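Local coordinates for thioredoxin family protein (Pseudomonas aeruginosa, PDB 1Z6N) that is of unknown function but, as a thioredoxin-fold protein with a CxxC pair at a helix start, may take part in thiol-disulfide exchange, at residues A[55-69]-A[111-124]. Numbering follows the deposited sequence.
Sequences RYRLLVAGEMWCPDC and IPLVLVLDEEFNLL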
loop_
_atom_site.group_PDB
_atom_site.type_symbol
_atom_site.label_atom_id
_atom_site.label_comp_id
_atom_site.label_asym_id
_atom_site.label_seq_id
_atom_site.Cartn_x
_atom_site.Cartn_y
_atom_site.Cartn_z
ATOM N N ARG A 55 13.673 8.400 -5.192
ATOM C CA ARG A 55 13.270 7.073 -4.715
ATOM C C ARG A 55 12.477 7.148 -3.412
ATOM O O ARG A 55 12.814 7.916 -2.498
ATOM C CB ARG A 55 14.481 6.152 -4.557
ATOM C CG ARG A 55 15.326 6.023 -5.833
ATOM C CD ARG A 55 16.364 4.926 -5.713
ATOM N NE ARG A 55 15.917 3.705 -6.379
ATOM C CZ ARG A 55 16.286 3.331 -7.604
ATOM N NH1 ARG A 55 17.130 4.073 -8.317
ATOM N NH2 ARG A 55 15.811 2.200 -8.116
ATOM N N TYR A 56 11.408 6.360 -3.351
ATOM C CA TYR A 56 10.562 6.288 -2.164
ATOM C C TYR A 56 10.347 4.842 -1.821
ATOM O O TYR A 56 10.270 3.988 -2.701
ATOM C CB TYR A 56 9.221 6.988 -2.397
ATOM C CG TYR A 56 9.424 8.460 -2.607
ATOM C CD1 TYR A 56 9.404 9.348 -1.534
ATOM C CD2 TYR A 56 9.696 8.961 -3.883
ATOM C CE1 TYR A 56 9.632 10.706 -1.730
ATOM C CE2 TYR A 56 9.924 10.316 -4.093
ATOM C CZ TYR A 56 9.886 11.183 -3.014
ATOM O OH TYR A 56 10.121 12.535 -3.204
ATOM N N ARG A 57 10.259 4.576 -0.526
ATOM C CA ARG A 57 10.090 3.218 -0.034
ATOM C C ARG A 57 8.786 3.124 0.738
ATOM O O ARG A 57 8.511 3.963 1.600
ATOM C CB ARG A 57 11.267 2.848 0.861
ATOM C CG ARG A 57 12.567 2.739 0.081
ATOM C CD ARG A 57 13.674 2.247 0.974
ATOM N NE ARG A 57 14.976 2.280 0.317
ATOM C CZ ARG A 57 15.807 3.317 0.357
ATOM N NH1 ARG A 57 15.472 4.418 1.017
ATOM N NH2 ARG A 57 16.976 3.252 -0.261
ATOM N N LEU A 58 7.979 2.110 0.424
ATOM C CA LEU A 58 6.739 1.867 1.139
ATOM C C LEU A 58 6.989 0.655 2.036
ATOM O O LEU A 58 7.099 -0.470 1.542
ATOM C CB LEU A 58 5.587 1.599 0.154
ATOM C CG LEU A 58 5.299 2.670 -0.908
ATOM C CD1 LEU A 58 4.047 2.354 -1.734
ATOM C CD2 LEU A 58 5.187 4.053 -0.286
ATOM N N LEU A 59 7.152 0.917 3.334
ATOM C CA LEU A 59 7.244 -0.148 4.335
ATOM C C LEU A 59 5.828 -0.509 4.744
ATOM O O LEU A 59 5.098 0.300 5.328
ATOM C CB LEU A 59 8.056 0.294 5.556
ATOM C CG LEU A 59 8.128 -0.719 6.704
ATOM C CD1 LEU A 59 8.744 -2.063 6.249
ATOM C CD2 LEU A 59 8.933 -0.126 7.846
ATOM N N VAL A 60 5.439 -1.738 4.423
ATOM C CA VAL A 60 4.054 -2.144 4.586
ATOM C C VAL A 60 3.908 -3.260 5.599
ATOM O O VAL A 60 4.678 -4.201 5.571
ATOM C CB VAL A 60 3.499 -2.687 3.243
ATOM C CG1 VAL A 60 2.050 -3.149 3.392
ATOM C CG2 VAL A 60 3.602 -1.632 2.142
ATOM N N ALA A 61 2.933 -3.150 6.502
ATOM C CA ALA A 61 2.545 -4.310 7.310
ATOM C C ALA A 61 1.231 -4.832 6.734
ATOM O O ALA A 61 0.245 -4.097 6.615
ATOM C CB ALA A 61 2.365 -3.927 8.768
ATOM N N GLY A 62 1.233 -6.106 6.343
ATOM C CA GLY A 62 0.070 -6.664 5.672
ATOM C C GLY A 62 0.075 -8.174 5.718
ATOM O O GLY A 62 1.074 -8.794 6.094
ATOM N N GLU A 63 -1.066 -8.751 5.342
ATOM C CA GLU A 63 -1.266 -10.205 5.382
ATOM C C GLU A 63 -2.159 -10.592 4.207
ATOM O O GLU A 63 -3.126 -9.891 3.886
ATOM C CB GLU A 63 -1.978 -10.621 6.664
ATOM C CG GLU A 63 -1.256 -10.224 7.970
ATOM C CD GLU A 63 -0.386 -11.318 8.595
ATOM O OE1 GLU A 63 0.588 -10.960 9.288
ATOM O OE2 GLU A 63 -0.713 -12.509 8.457
ATOM N N MET A 64 -1.860 -11.736 3.596
ATOM C CA MET A 64 -2.615 -12.145 2.410
ATOM C C MET A 64 -4.073 -12.534 2.653
ATOM O O MET A 64 -4.858 -12.591 1.701
ATOM C CB MET A 64 -1.884 -13.257 1.643
ATOM C CG MET A 64 -0.850 -12.737 0.673
ATOM S SD MET A 64 -1.541 -11.840 -0.803
ATOM C CE MET A 64 -2.240 -13.308 -1.703
ATOM N N TRP A 65 -4.431 -12.843 3.902
ATOM C CA TRP A 65 -5.825 -13.171 4.211
ATOM C C TRP A 65 -6.719 -11.937 4.322
ATOM O O TRP A 65 -7.936 -12.067 4.398
ATOM C CB TRP A 65 -5.914 -13.994 5.497
ATOM C CG TRP A 65 -5.157 -13.402 6.637
ATOM C CD1 TRP A 65 -3.897 -13.746 7.040
ATOM C CD2 TRP A 65 -5.598 -12.359 7.537
ATOM N NE1 TRP A 65 -3.522 -12.984 8.127
ATOM C CE2 TRP A 65 -4.541 -12.119 8.441
ATOM C CE3 TRP A 65 -6.774 -11.586 7.653
ATOM C CZ2 TRP A 65 -4.624 -11.155 9.465
ATOM C CZ3 TRP A 65 -6.841 -10.609 8.663
ATOM C CH2 TRP A 65 -5.776 -10.405 9.545
ATOM N N CYS A 66 -6.102 -10.760 4.408
ATOM C CA CYS A 66 -6.841 -9.520 4.662
ATOM C C CYS A 66 -7.332 -8.911 3.344
ATOM O O CYS A 66 -6.515 -8.576 2.495
ATOM C CB CYS A 66 -5.924 -8.543 5.392
ATOM S SG CYS A 66 -6.648 -6.900 5.485
ATOM N N PRO A 67 -8.668 -8.799 3.153
ATOM C CA PRO A 67 -9.195 -8.208 1.916
ATOM C C PRO A 67 -8.686 -6.804 1.653
ATOM O O PRO A 67 -8.443 -6.446 0.494
ATOM C CB PRO A 67 -10.717 -8.203 2.153
ATOM C CG PRO A 67 -10.915 -9.393 2.994
ATOM C CD PRO A 67 -9.764 -9.314 3.990
ATOM N N ASP A 68 -8.493 -6.022 2.718
ATOM C CA ASP A 68 -7.983 -4.662 2.558
ATOM C C ASP A 68 -6.544 -4.687 2.030
ATOM O O ASP A 68 -6.151 -3.810 1.269
ATOM C CB ASP A 68 -8.052 -3.886 3.871
ATOM C CG ASP A 68 -9.457 -3.763 4.379
ATOM O OD1 ASP A 68 -10.267 -3.137 3.669
ATOM O OD2 ASP A 68 -9.764 -4.315 5.458
ATOM N N CYS A 69 -5.758 -5.681 2.444
ATOM C CA CYS A 69 -4.412 -5.863 1.880
ATOM C C CYS A 69 -4.470 -6.321 0.429
ATOM O O CYS A 69 -3.724 -5.815 -0.412
ATOM C CB CYS A 69 -3.604 -6.870 2.693
ATOM S SG CYS A 69 -3.206 -6.253 4.349
ATOM N N ILE A 111 -4.550 -3.289 9.223
ATOM C CA ILE A 111 -3.766 -3.549 8.022
ATOM C C ILE A 111 -4.603 -3.332 6.748
ATOM O O ILE A 111 -5.829 -3.524 6.774
ATOM C CB ILE A 111 -3.114 -4.965 8.036
ATOM C CG1 ILE A 111 -4.172 -6.037 8.300
ATOM C CG2 ILE A 111 -1.954 -5.012 9.061
ATOM C CD1 ILE A 111 -3.679 -7.439 8.088
ATOM N N PRO A 112 -3.953 -2.945 5.636
ATOM C CA PRO A 112 -2.511 -2.692 5.521
ATOM C C PRO A 112 -2.123 -1.362 6.142
ATOM O O PRO A 112 -2.850 -0.371 6.000
ATOM C CB PRO A 112 -2.302 -2.603 4.009
ATOM C CG PRO A 112 -3.601 -2.128 3.473
ATOM C CD PRO A 112 -4.645 -2.772 4.343
ATOM N N LEU A 113 -0.985 -1.358 6.825
ATOM C CA LEU A 113 -0.372 -0.136 7.301
ATOM C C LEU A 113 0.779 0.161 6.349
ATOM O O LEU A 113 1.694 -0.655 6.222
ATOM C CB LEU A 113 0.142 -0.336 8.735
ATOM C CG LEU A 113 1.031 0.771 9.312
ATOM C CD1 LEU A 113 0.242 2.077 9.419
ATOM C CD2 LEU A 113 1.600 0.364 10.687
ATOM N N VAL A 114 0.720 1.311 5.679
ATOM C CA VAL A 114 1.707 1.661 4.684
ATOM C C VAL A 114 2.444 2.917 5.141
ATOM O O VAL A 114 1.851 3.992 5.232
ATOM C CB VAL A 114 1.060 1.910 3.303
ATOM C CG1 VAL A 114 2.114 2.265 2.278
ATOM C CG2 VAL A 114 0.274 0.665 2.829
ATOM N N LEU A 115 3.734 2.765 5.416
ATOM C CA LEU A 115 4.568 3.903 5.801
ATOM C C LEU A 115 5.339 4.381 4.581
ATOM O O LEU A 115 6.050 3.597 3.950
ATOM C CB LEU A 115 5.521 3.490 6.928
ATOM C CG LEU A 115 4.848 2.901 8.180
ATOM C CD1 LEU A 115 5.942 2.572 9.198
ATOM C CD2 LEU A 115 3.836 3.870 8.786
ATOM N N VAL A 116 5.177 5.656 4.233
ATOM C CA VAL A 116 5.830 6.229 3.064
ATOM C C VAL A 116 7.126 6.869 3.518
ATOM O O VAL A 116 7.110 7.804 4.335
ATOM C CB VAL A 116 4.927 7.275 2.371
ATOM C CG1 VAL A 116 5.612 7.842 1.134
ATOM C CG2 VAL A 116 3.581 6.645 2.021
ATOM N N LEU A 117 8.238 6.348 3.014
ATOM C CA LEU A 117 9.572 6.781 3.431
ATOM C C LEU A 117 10.323 7.357 2.236
ATOM O O LEU A 117 10.128 6.910 1.100
ATOM C CB LEU A 117 10.363 5.609 4.013
ATOM C CG LEU A 117 9.777 4.832 5.193
ATOM C CD1 LEU A 117 10.419 3.463 5.282
ATOM C CD2 LEU A 117 10.046 5.562 6.481
ATOM N N ASP A 118 11.175 8.347 2.484
ATOM C CA ASP A 118 12.025 8.867 1.420
ATOM C C ASP A 118 13.319 8.049 1.300
ATOM O O ASP A 118 13.465 7.016 1.964
ATOM C CB ASP A 118 12.275 10.373 1.598
ATOM C CG ASP A 118 13.206 10.705 2.761
ATOM O OD1 ASP A 118 13.797 9.788 3.364
ATOM O OD2 ASP A 118 13.346 11.916 3.051
ATOM N N GLU A 119 14.250 8.485 0.453
ATOM C CA GLU A 119 15.469 7.709 0.253
ATOM C C GLU A 119 16.368 7.644 1.501
ATOM O O GLU A 119 17.152 6.708 1.638
ATOM C CB GLU A 119 16.246 8.169 -0.986
ATOM C CG GLU A 119 17.016 7.011 -1.642
ATOM C CD GLU A 119 17.792 7.415 -2.888
ATOM O OE1 GLU A 119 17.753 8.603 -3.276
ATOM O OE2 GLU A 119 18.446 6.528 -3.482
ATOM N N GLU A 120 16.223 8.604 2.414
ATOM C CA GLU A 120 16.959 8.594 3.691
ATOM C C GLU A 120 16.189 7.877 4.812
ATOM O O GLU A 120 16.576 7.957 5.990
ATOM C CB GLU A 120 17.304 10.021 4.140
ATOM C CG GLU A 120 17.723 10.968 3.025
ATOM C CD GLU A 120 19.068 10.624 2.417
ATOM O OE1 GLU A 120 19.825 11.571 2.110
ATOM O OE2 GLU A 120 19.370 9.418 2.241
ATOM N N PHE A 121 15.098 7.203 4.449
ATOM C CA PHE A 121 14.208 6.546 5.419
ATOM C C PHE A 121 13.554 7.510 6.411
ATOM O O PHE A 121 13.228 7.115 7.527
ATOM C CB PHE A 121 14.915 5.403 6.161
ATOM C CG PHE A 121 15.261 4.256 5.283
ATOM C CD1 PHE A 121 14.312 3.286 4.986
ATOM C CD2 PHE A 121 16.534 4.154 4.724
ATOM C CE1 PHE A 121 14.625 2.222 4.163
ATOM C CE2 PHE A 121 16.860 3.089 3.898
ATOM C CZ PHE A 121 15.907 2.121 3.618
ATOM N N ASN A 122 13.374 8.769 6.010
ATOM C CA ASN A 122 12.531 9.689 6.767
ATOM C C ASN A 122 11.086 9.316 6.507
ATOM O O ASN A 122 10.713 9.047 5.364
ATOM C CB ASN A 122 12.730 11.154 6.348
ATOM C CG ASN A 122 14.152 11.630 6.511
ATOM O OD1 ASN A 122 14.736 12.157 5.568
ATOM N ND2 ASN A 122 14.707 11.477 7.703
ATOM N N LEU A 123 10.287 9.284 7.569
ATOM C CA LEU A 123 8.868 8.979 7.475
ATOM C C LEU A 123 8.079 10.202 7.014
ATOM O O LEU A 123 8.037 11.235 7.707
ATOM C CB LEU A 123 8.353 8.496 8.831
ATOM C CG LEU A 123 6.867 8.163 8.950
ATOM C CD1 LEU A 123 6.496 7.024 8.024
ATOM C CD2 LEU A 123 6.535 7.801 10.394
ATOM N N LEU A 124 7.453 10.089 5.850
ATOM C CA LEU A 124 6.733 11.210 5.253
ATOM C C LEU A 124 5.246 11.197 5.572
ATOM O O LEU A 124 4.599 12.254 5.578
ATOM C CB LEU A 124 6.930 11.210 3.729
ATOM C CG LEU A 124 8.370 11.147 3.203
ATOM C CD1 LEU A 124 8.384 11.175 1.677
ATOM C CD2 LEU A 124 9.227 12.271 3.755
HETATM O O HOH W 1 13.639 10.454 -1.597
#
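Arg57 and Leu117 exchange backbone hydrogen bonds at one end of the central antiparallel strand pair of a thioredoxin fold; Leu59 with Leu115 and Ala61 with Leu113 repeat this two-bond pattern. Between them, the non-hydrogen-bonded pairs Leu58–Val116 and Val60–Val114 set their side chains side by side on the face opposite Leu59, Leu115 and Ala61, where Leu58 CD2 meets Val116 CG2 at 3.8 Å. Strand 86-91 pairs in parallel with the other edge of strand 56-61.

Near the Asp118–Phe121 turn, the extended Arg57 side chain lays its guanidinium flat on the Phe121 ring, planes 12° apart and centres 4.1 Å apart. Its NH1 donates to Glu119 O at 2.9 Å; the oxygen lies in the guanidinium plane, but the donor stands above the carbonyl plane. Asp118 OD1 accepts from Asn122 N, closing over the type I turn from Asp118 to Phe121. A water bridges Arg55 O and Glu119 N.

At the other end, cis-Pro112 faces the Cys66–Cys69 pair, consistent with the cis-proline that packs against the CxxC in thioredoxins: Cys69 SG lies 3.6 Å from Pro112 N. Ile111 holds CG1 between backbone N and carbonyl carbon (chi1 53°), and its CD1 reaches Cys66 CB at 3.7 Å and the Trp65 ring. Cys66 SG caps the helix by accepting from Cys69 N, while Cys69 SG accepts from Glu63 N at 3.4 Å, with an N-H...S angle of 164°.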